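Local coordinates for protein sensory transduction histidine kinase, putative (Borrelia burgdorferi, PDB 5BWJ) that forms the periplasmic Venus flytrap sensor domain of a hybrid histidine kinase, which probably passes phosphate from ATP to a histidine in a two-component relay, at residues Leu67-Asn72 with Arg188-Arg193; Phe112-Ile117 with Asp124-Lys129; Glu142-Leu147 with Asp153-Asp158. One frame throughout, in Å; residues are numbered along the deposited sequence.

Contact 1 (Leu67-Asn72 with Arg188-Arg193)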
loop_
_atom_site.group_PDB
_atom_site.type_symbol
_atom_site.label_atom_id
_atom_site.label_comp_id
_atom_site.label_asym_id
_atom_site.label_seq_id
_atom_site.Cartn_x
_atom_site.Cartn_y
_atom_site.Cartn_z
ATOM N N LEU B 67 -6.655 3.155 -15.693
ATOM C CA LEU B 67 -6.226 2.863 -14.330
ATOM C C LEU B 67 -5.198 3.901 -13.888
ATOM O O LEU B 67 -4.440 4.418 -14.707
ATOM C CB LEU B 67 -5.629 1.456 -14.234
ATOM C CG LEU B 67 -6.484 0.296 -14.754
ATOM C CD1 LEU B 67 -5.801 -1.036 -14.473
ATOM C CD2 LEU B 67 -7.868 0.314 -14.140
ATOM N N GLY B 68 -5.178 4.199 -12.593
ATOM C CA GLY B 68 -4.234 5.155 -12.041
ATOM C C GLY B 68 -4.796 6.558 -11.919
ATOM O O GLY B 68 -4.053 7.509 -11.674
ATOM N N LEU B 69 -6.108 6.690 -12.097
ATOM C CA LEU B 69 -6.776 7.977 -11.944
ATOM C C LEU B 69 -7.530 8.027 -10.625
ATOM O O LEU B 69 -8.068 7.018 -10.168
ATOM C CB LEU B 69 -7.746 8.236 -13.100
ATOM C CG LEU B 69 -7.162 8.249 -14.513
ATOM C CD1 LEU B 69 -8.257 8.566 -15.520
ATOM C CD2 LEU B 69 -6.017 9.248 -14.633
ATOM N N THR B 70 -7.557 9.206 -10.017
ATOM C CA THR B 70 -8.345 9.441 -8.814
ATOM C C THR B 70 -9.425 10.461 -9.136
ATOM O O THR B 70 -9.307 11.204 -10.112
ATOM C CB THR B 70 -7.475 9.942 -7.647
ATOM O OG1 THR B 70 -6.700 11.069 -8.074
ATOM C CG2 THR B 70 -6.542 8.843 -7.168
ATOM N N TYR B 71 -10.482 10.492 -8.331
ATOM C CA TYR B 71 -11.565 11.439 -8.564
ATOM C C TYR B 71 -11.038 12.867 -8.523
ATOM O O TYR B 71 -10.302 13.248 -7.612
ATOM C CB TYR B 71 -12.684 11.273 -7.536
ATOM C CG TYR B 71 -13.844 12.213 -7.788
ATOM C CD1 TYR B 71 -14.881 11.854 -8.638
ATOM C CD2 TYR B 71 -13.890 13.469 -7.194
ATOM C CE1 TYR B 71 -15.939 12.711 -8.880
ATOM C CE2 TYR B 71 -14.942 14.335 -7.431
ATOM C CZ TYR B 71 -15.963 13.949 -8.275
ATOM O OH TYR B 71 -17.015 14.804 -8.516
ATOM N N ASN B 72 -11.424 13.651 -9.522
ATOM C CA ASN B 72 -10.984 15.032 -9.633
ATOM C C ASN B 72 -12.062 15.863 -10.309
ATOM O O ASN B 72 -12.720 15.394 -11.237
ATOM C CB ASN B 72 -9.669 15.113 -10.412
ATOM C CG ASN B 72 -9.276 16.537 -10.746
ATOM O OD1 ASN B 72 -9.417 16.978 -11.887
ATOM N ND2 ASN B 72 -8.787 17.267 -9.750
ATOM N N ARG B 188 -9.709 4.094 -8.198
ATOM C CA ARG B 188 -10.792 3.444 -8.928
ATOM C C ARG B 188 -10.463 3.219 -10.401
ATOM O O ARG B 188 -9.562 3.846 -10.958
ATOM C CB ARG B 188 -12.073 4.277 -8.823
ATOM C CG ARG B 188 -12.601 4.463 -7.408
ATOM C CD ARG B 188 -13.845 5.340 -7.412
ATOM N NE ARG B 188 -14.399 5.538 -6.073
ATOM C CZ ARG B 188 -15.283 4.730 -5.492
ATOM N NH1 ARG B 188 -15.728 3.648 -6.121
ATOM N NH2 ARG B 188 -15.724 5.003 -4.272
ATOM N N VAL B 189 -11.209 2.308 -11.019
ATOM C CA VAL B 189 -11.171 2.119 -12.462
ATOM C C VAL B 189 -12.082 3.158 -13.102
ATOM O O VAL B 189 -13.160 3.444 -12.581
ATOM C CB VAL B 189 -11.625 0.703 -12.868
ATOM C CG1 VAL B 189 -11.521 0.513 -14.374
ATOM C CG2 VAL B 189 -10.801 -0.352 -12.140
ATOM N N ALA B 190 -11.648 3.721 -14.226
ATOM C CA ALA B 190 -12.407 4.771 -14.900
ATOM C C ALA B 190 -12.550 4.493 -16.391
ATOM O O ALA B 190 -11.619 4.013 -17.039
ATOM C CB ALA B 190 -11.740 6.121 -14.680
ATOM N N ILE B 191 -13.733 4.793 -16.920
ATOM C CA ILE B 191 -13.984 4.737 -18.354
ATOM C C ILE B 191 -14.551 6.072 -18.819
ATOM O O ILE B 191 -15.166 6.802 -18.038
ATOM C CB ILE B 191 -14.959 3.599 -18.729
ATOM C CG1 ILE B 191 -16.262 3.719 -17.931
ATOM C CG2 ILE B 191 -14.303 2.245 -18.488
ATOM C CD1 ILE B 191 -17.369 2.811 -18.427
ATOM N N SER B 192 -14.333 6.388 -20.091
ATOM C CA SER B 192 -14.807 7.639 -20.668
ATOM C C SER B 192 -16.327 7.748 -20.596
ATOM O O SER B 192 -17.030 6.738 -20.565
ATOM C CB SER B 192 -14.344 7.759 -22.121
ATOM O OG SER B 192 -14.854 8.934 -22.726
ATOM N N ARG B 193 -16.827 8.979 -20.563
ATOM C CA ARG B 193 -18.266 9.223 -20.580
ATOM C C ARG B 193 -18.853 8.830 -21.931
ATOM O O ARG B 193 -19.979 8.337 -22.012
ATOM C CB ARG B 193 -18.570 10.692 -20.282
ATOM C CG ARG B 193 -18.277 11.118 -18.851
ATOM C CD ARG B 193 -19.267 10.511 -17.871
ATOM N NE ARG B 193 -19.042 10.978 -16.505
ATOM C CZ ARG B 193 -19.543 12.100 -15.997
ATOM N NH1 ARG B 193 -19.276 12.432 -14.742
ATOM N NH2 ARG B 193 -20.308 12.894 -16.735
HETATM O O HOH W 1 -6.791 3.369 -10.333
HETATM O O HOH W 2 -8.548 5.054 -12.889
#
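L67 and V189 lie alongside each other on neighbouring strands, their side chains pointing the same way. The touching is done by one branch of the leucine: L67 CD2 sits against the fork of the valine, 3.6 Å from V189 CG2 and 3.7 Å from V189 CG1. Because CG of L67 stands opposite its own carbonyl carbon (chi1 -54°), the leucine leans across and its end comes nearer to the valine than its base does. L12 of strand 6-13 and I65 extend this apolar patch. V189 and A190 alternate along their strand, and A190 belongs to the other face. There L69 CD1 makes a looser contact with A190 CB at 4.3 Å. F81 of strand 79-94 touches L69, A190 and R188 alike, while the extended R188 side chain carries its guanidinium group on to a hydrogen bond with K82 O.

Where the strands part, water joins the backbones. Water 1 accepts from G68 N at 2.9 Å and donates to R188 O, also at 2.9 Å. Water 2 accepts from L69 N at 3.0 Å; its link to R188 O is so short that it is doubtful. The chain turns a corner at G68, at a positive phi (95°), a backbone shape that suits a residue without a side chain. Beyond it T70 OG1 is hydrogen-bonded to I121 N, at the start of helix 121-128. L67 is bonded through its backbone to strand 6-13, and A190 to Y66, so strand 65-69 runs between a parallel and an antiparallel neighbour. Apolar packing on both faces, with bridging water, marks where this inner strand peels off its antiparallel neighbour as the chain leaves the sheet in one lobe of the Venus flytrap fold.

Contact 2 (Phe112-Ile117 with Asp124-Lys129)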
loop_
_atom_site.group_PDB
_atom_site.type_symbol
_atom_site.label_atom_id
_atom_site.label_comp_id
_atom_site.label_asym_id
_atom_site.label_seq_id
_atom_site.Cartn_x
_atom_site.Cartn_y
_atom_site.Cartn_z
ATOM N N PHE B 112 6.141 28.662 1.577
ATOM C CA PHE B 112 6.521 27.320 1.153
ATOM C C PHE B 112 5.529 26.769 0.136
ATOM O O PHE B 112 4.343 26.615 0.432
ATOM C CB PHE B 112 6.612 26.382 2.359
ATOM N N ASN B 113 6.023 26.472 -1.062
ATOM C CA ASN B 113 5.184 25.936 -2.129
ATOM C C ASN B 113 5.092 24.415 -2.060
ATOM O O ASN B 113 6.046 23.744 -1.662
ATOM C CB ASN B 113 5.720 26.367 -3.495
ATOM C CG ASN B 113 7.132 25.883 -3.749
ATOM O OD1 ASN B 113 7.888 25.618 -2.815
ATOM N ND2 ASN B 113 7.499 25.772 -5.021
ATOM N N ILE B 114 3.935 23.886 -2.449
ATOM C CA ILE B 114 3.679 22.450 -2.423
ATOM C C ILE B 114 3.482 21.916 -3.837
ATOM O O ILE B 114 2.729 22.487 -4.627
ATOM C CB ILE B 114 2.436 22.114 -1.571
ATOM C CG1 ILE B 114 2.627 22.624 -0.140
ATOM C CG2 ILE B 114 2.170 20.607 -1.576
ATOM C CD1 ILE B 114 1.412 22.460 0.751
ATOM N N GLY B 115 4.162 20.815 -4.144
ATOM C CA GLY B 115 4.021 20.154 -5.429
ATOM C C GLY B 115 2.934 19.095 -5.394
ATOM O O GLY B 115 2.766 18.398 -4.394
ATOM N N VAL B 116 2.194 18.973 -6.489
ATOM C CA VAL B 116 1.118 17.993 -6.587
ATOM C C VAL B 116 0.855 17.673 -8.054
ATOM O O VAL B 116 1.020 18.532 -8.918
ATOM C CB VAL B 116 -0.183 18.508 -5.915
ATOM C CG1 VAL B 116 -0.764 19.695 -6.681
ATOM C CG2 VAL B 116 -1.211 17.388 -5.792
ATOM N N ILE B 117 0.454 16.437 -8.336
ATOM C CA ILE B 117 0.122 16.054 -9.703
ATOM C C ILE B 117 -1.201 16.696 -10.108
ATOM O O ILE B 117 -2.180 16.649 -9.364
ATOM C CB ILE B 117 0.032 14.523 -9.865
ATOM C CG1 ILE B 117 1.374 13.878 -9.509
ATOM C CG2 ILE B 117 -0.354 14.157 -11.298
ATOM C CD1 ILE B 117 1.343 12.360 -9.443
ATOM N N ASP B 124 -7.198 18.792 -5.656
ATOM C CA ASP B 124 -8.430 19.335 -5.092
ATOM C C ASP B 124 -8.295 19.594 -3.595
ATOM O O ASP B 124 -8.767 20.614 -3.094
ATOM C CB ASP B 124 -9.604 18.386 -5.350
ATOM C CG ASP B 124 -10.043 18.380 -6.801
ATOM O OD1 ASP B 124 -9.709 19.337 -7.532
ATOM O OD2 ASP B 124 -10.729 17.421 -7.210
ATOM N N ILE B 125 -7.644 18.674 -2.888
ATOM C CA ILE B 125 -7.470 18.802 -1.444
ATOM C C ILE B 125 -6.723 20.090 -1.105
ATOM O O ILE B 125 -7.121 20.825 -0.203
ATOM C CB ILE B 125 -6.715 17.587 -0.857
ATOM C CG1 ILE B 125 -7.566 16.323 -0.998
ATOM C CG2 ILE B 125 -6.382 17.802 0.621
ATOM C CD1 ILE B 125 -6.810 15.036 -0.747
ATOM N N LEU B 126 -5.650 20.367 -1.838
ATOM C CA LEU B 126 -4.844 21.557 -1.581
ATOM C C LEU B 126 -5.606 22.840 -1.913
ATOM O O LEU B 126 -5.371 23.882 -1.299
ATOM C CB LEU B 126 -3.540 21.502 -2.383
ATOM C CG LEU B 126 -2.613 20.319 -2.098
ATOM C CD1 LEU B 126 -1.356 20.411 -2.952
ATOM C CD2 LEU B 126 -2.247 20.237 -0.622
ATOM N N ARG B 127 -6.516 22.768 -2.879
ATOM C CA ARG B 127 -7.308 23.934 -3.259
ATOM C C ARG B 127 -8.436 24.179 -2.261
ATOM O O ARG B 127 -8.836 25.319 -2.035
ATOM C CB ARG B 127 -7.874 23.766 -4.670
ATOM C CG ARG B 127 -6.806 23.715 -5.751
ATOM C CD ARG B 127 -7.385 23.912 -7.141
ATOM N NE ARG B 127 -6.383 23.679 -8.178
ATOM C CZ ARG B 127 -5.394 24.519 -8.470
ATOM N NH1 ARG B 127 -5.261 25.658 -7.801
ATOM N NH2 ARG B 127 -4.530 24.218 -9.429
ATOM N N LEU B 128 -8.942 23.104 -1.665
ATOM C CA LEU B 128 -9.965 23.215 -0.631
ATOM C C LEU B 128 -9.361 23.738 0.667
ATOM O O LEU B 128 -10.009 24.470 1.414
ATOM C CB LEU B 128 -10.642 21.864 -0.397
ATOM C CG LEU B 128 -11.935 21.612 -1.177
ATOM C CD1 LEU B 128 -11.784 21.955 -2.656
ATOM C CD2 LEU B 128 -12.371 20.164 -1.010
ATOM N N LYS B 129 -8.113 23.361 0.927
ATOM C CA LYS B 129 -7.386 23.855 2.091
ATOM C C LYS B 129 -6.805 25.242 1.821
ATOM O O LYS B 129 -6.128 25.816 2.673
ATOM C CB LYS B 129 -6.270 22.881 2.475
#
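The packing of I114 and V116 against L126 is a buried, wholly apolar strand-to-helix contact, in which strand 114-117 receives a single leucine from helix 121-128. One methyl carries it: L126 CD1 lies 3.7 Å from V116 CB and 3.8 Å from I114 CG2. V116 and L126 approach end on, and the valine takes the methyl on its branch point, with V116 CG1 also at 3.8 Å. I114 instead meets the leucine aslant, offering only its CG2 branch; with CG2 trans to the backbone N (chi1 -58° for CG1), that methyl is the part turned to the helix. Strand 114-117, helix 121-128 and strand 134-137 make up a beta-alpha-beta unit, and L126 is where the helix rests on the first strand. The alternation of the strand explains the pairing, since I114 and V116 both point to the helix and G115 between them has no side chain. R127 and E123, one turn apart on the same helix, form a salt bridge. I134 of the returning strand and Y156 of strand 154-156 touch L126 as well, so the leucine bears on strands 114-117, 134-137 and 154-156.

Contact 3 (Glu142-Leu147 with Asp153-Asp158); sequences ELVLAL and DYIYGD
L147 lays a methyl over the flat peptide group that joins D153 to Y154. L147 CD1 stands 3.3 Å from D153 O and 3.7 Å from D153 C, above the peptide plane. The aromatic rings of the segment lie across the strand from the helix. Y156 has L126 CD2 over one face of its ring, 3.7 Å from Y156 CD2, with I125 towards the hydroxyl end; its hydroxyl is hydrogen-bonded to S90 OG and V181 O. The Y154 ring packs on L92.

Facing the helix instead is I155, which enters between L143 and L147, residues one turn apart, with V144 at its tip. Its CG1 takes the crowded position between backbone N and carbonyl carbon (chi1 59°); CG1 and its CD1 turn to V144 and L147, and CG2 lies against L143. L143 crosses it aslant in a tight meeting: L143 CD1 is 3.5 Å from I155 CG2. L147 crosses the isoleucine nearly at a right angle, with L147 CD2 at 3.8 Å from I155 CD1. V144 CG2 reaches the same I155 CD1 at 4.1 Å.

Helix 142-147 runs nearly antiparallel to strand 154-156, at 162° between axes that come within 8.3 Å. L162 of helix 161-169 touches L143 and V144, and F93 touches I155, adding to the apolar surroundings. After the corner at G157, D158 OD1 caps T161 N at the start of the next helix. A helix antiparallel to the strand that follows it, with strand 134-137 before, is the beta-alpha-beta crossover of the alternating alpha/beta lobe of a Venus flytrap domain.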
loop_
_atom_site.group_PDB
_atom_site.type_symbol
_atom_site.label_atom_id
_atom_site.label_comp_id
_atom_site.label_asym_id
_atom_site.label_seq_id
_atom_site.Cartn_x
_atom_site.Cartn_y
_atom_site.Cartn_z
ATOM N N GLU B 142 8.031 13.509 -12.471
ATOM C CA GLU B 142 8.292 14.942 -12.531
ATOM C C GLU B 142 8.143 15.569 -11.151
ATOM O O GLU B 142 8.923 16.441 -10.767
ATOM C CB GLU B 142 7.343 15.617 -13.521
ATOM C CG GLU B 142 7.453 17.137 -13.557
ATOM C CD GLU B 142 6.458 17.767 -14.509
ATOM O OE1 GLU B 142 6.005 17.071 -15.442
ATOM O OE2 GLU B 142 6.121 18.955 -14.319
ATOM N N LEU B 143 7.134 15.119 -10.412
ATOM C CA LEU B 143 6.829 15.682 -9.104
ATOM C C LEU B 143 7.973 15.470 -8.123
ATOM O O LEU B 143 8.409 16.406 -7.452
ATOM C CB LEU B 143 5.544 15.067 -8.542
ATOM C CG LEU B 143 5.168 15.500 -7.122
ATOM C CD1 LEU B 143 4.996 17.011 -7.043
ATOM C CD2 LEU B 143 3.901 14.794 -6.665
ATOM N N VAL B 144 8.452 14.235 -8.036
ATOM C CA VAL B 144 9.508 13.905 -7.091
ATOM C C VAL B 144 10.822 14.565 -7.509
ATOM O O VAL B 144 11.638 14.928 -6.660
ATOM C CB VAL B 144 9.695 12.382 -6.974
ATOM C CG1 VAL B 144 10.806 12.055 -6.000
ATOM C CG2 VAL B 144 8.404 11.729 -6.508
ATOM N N LEU B 145 11.020 14.728 -8.813
ATOM C CA LEU B 145 12.212 15.400 -9.317
ATOM C C LEU B 145 12.233 16.863 -8.889
ATOM O O LEU B 145 13.293 17.416 -8.597
ATOM C CB LEU B 145 12.286 15.296 -10.841
ATOM C CG LEU B 145 12.790 13.955 -11.380
ATOM C CD1 LEU B 145 12.477 13.821 -12.862
ATOM C CD2 LEU B 145 14.284 13.808 -11.136
ATOM N N ALA B 146 11.058 17.484 -8.847
ATOM C CA ALA B 146 10.948 18.881 -8.444
ATOM C C ALA B 146 11.384 19.056 -6.995
ATOM O O ALA B 146 12.018 20.052 -6.644
ATOM C CB ALA B 146 9.524 19.380 -8.635
ATOM N N LEU B 147 11.039 18.083 -6.157
ATOM C CA LEU B 147 11.440 18.105 -4.756
ATOM C C LEU B 147 12.944 17.907 -4.640
ATOM O O LEU B 147 13.624 18.640 -3.923
ATOM C CB LEU B 147 10.702 17.022 -3.962
ATOM C CG LEU B 147 11.036 16.937 -2.470
ATOM C CD1 LEU B 147 10.584 18.194 -1.742
ATOM C CD2 LEU B 147 10.408 15.701 -1.844
ATOM N N ASP B 153 9.226 22.704 -1.875
ATOM C CA ASP B 153 9.620 22.328 -0.521
ATOM C C ASP B 153 8.923 21.043 -0.087
ATOM O O ASP B 153 9.498 20.229 0.639
ATOM C CB ASP B 153 9.294 23.456 0.462
ATOM C CG ASP B 153 10.064 24.728 0.166
ATOM O OD1 ASP B 153 11.271 24.638 -0.137
ATOM O OD2 ASP B 153 9.460 25.820 0.233
ATOM N N TYR B 154 7.683 20.873 -0.536
ATOM C CA TYR B 154 6.879 19.706 -0.182
ATOM C C TYR B 154 6.165 19.145 -1.405
ATOM O O TYR B 154 5.837 19.886 -2.333
ATOM C CB TYR B 154 5.852 20.071 0.892
ATOM C CG TYR B 154 6.451 20.688 2.135
ATOM C CD1 TYR B 154 6.695 22.054 2.209
ATOM C CD2 TYR B 154 6.767 19.907 3.236
ATOM C CE1 TYR B 154 7.242 22.621 3.344
ATOM C CE2 TYR B 154 7.315 20.464 4.375
ATOM C CZ TYR B 154 7.550 21.821 4.424
ATOM O OH TYR B 154 8.095 22.379 5.557
ATOM N N ILE B 155 5.929 17.836 -1.404
ATOM C CA ILE B 155 5.086 17.208 -2.416
ATOM C C ILE B 155 3.953 16.461 -1.722
ATOM O O ILE B 155 4.122 15.943 -0.620
ATOM C CB ILE B 155 5.882 16.250 -3.328
ATOM C CG1 ILE B 155 6.551 15.148 -2.503
ATOM C CG2 ILE B 155 6.906 17.040 -4.139
ATOM C CD1 ILE B 155 7.299 14.114 -3.327
ATOM N N TYR B 156 2.799 16.421 -2.380
ATOM C CA TYR B 156 1.588 15.854 -1.804
ATOM C C TYR B 156 0.990 14.817 -2.748
ATOM O O TYR B 156 0.705 15.118 -3.904
ATOM C CB TYR B 156 0.583 16.970 -1.520
ATOM C CG TYR B 156 -0.596 16.560 -0.673
ATOM C CD1 TYR B 156 -0.420 16.133 0.636
ATOM C CD2 TYR B 156 -1.889 16.620 -1.174
ATOM C CE1 TYR B 156 -1.498 15.764 1.418
ATOM C CE2 TYR B 156 -2.975 16.254 -0.398
ATOM C CZ TYR B 156 -2.772 15.827 0.896
ATOM O OH TYR B 156 -3.846 15.462 1.672
ATOM N N GLY B 157 0.809 13.594 -2.259
ATOM C CA GLY B 157 0.264 12.536 -3.089
ATOM C C GLY B 157 0.316 11.150 -2.475
ATOM O O GLY B 157 0.298 10.988 -1.253
ATOM N N ASP B 158 0.386 10.149 -3.348
ATOM C CA ASP B 158 0.306 8.747 -2.951
ATOM C C ASP B 158 1.446 8.342 -2.019
ATOM O O ASP B 158 2.616 8.581 -2.318
ATOM C CB ASP B 158 0.310 7.858 -4.195
ATOM C CG ASP B 158 0.086 6.398 -3.867
ATOM O OD1 ASP B 158 1.081 5.681 -3.639
ATOM O OD2 ASP B 158 -1.087 5.969 -3.835
#

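All three contacts are buried and reach one mixed sheet, but contact 1 lies in another part of it, its centre about 20 Å from that of contact 2 and 22 Å from that of contact 3. Contacts 2 and 3 share neighbouring strands 114-117 and 154-156, whose backbones meet at G115, with G115 N 2.6 Å from Y154 O in a probable hydrogen bond. Their helices cover opposite faces of that sheet, and both contacts are apolar strand-on-helix packing. Contact 1 joins strand to strand instead and adds bridging water where the chain turns. N72 comes close to D124, bringing contact 1 against the helix of contact 2.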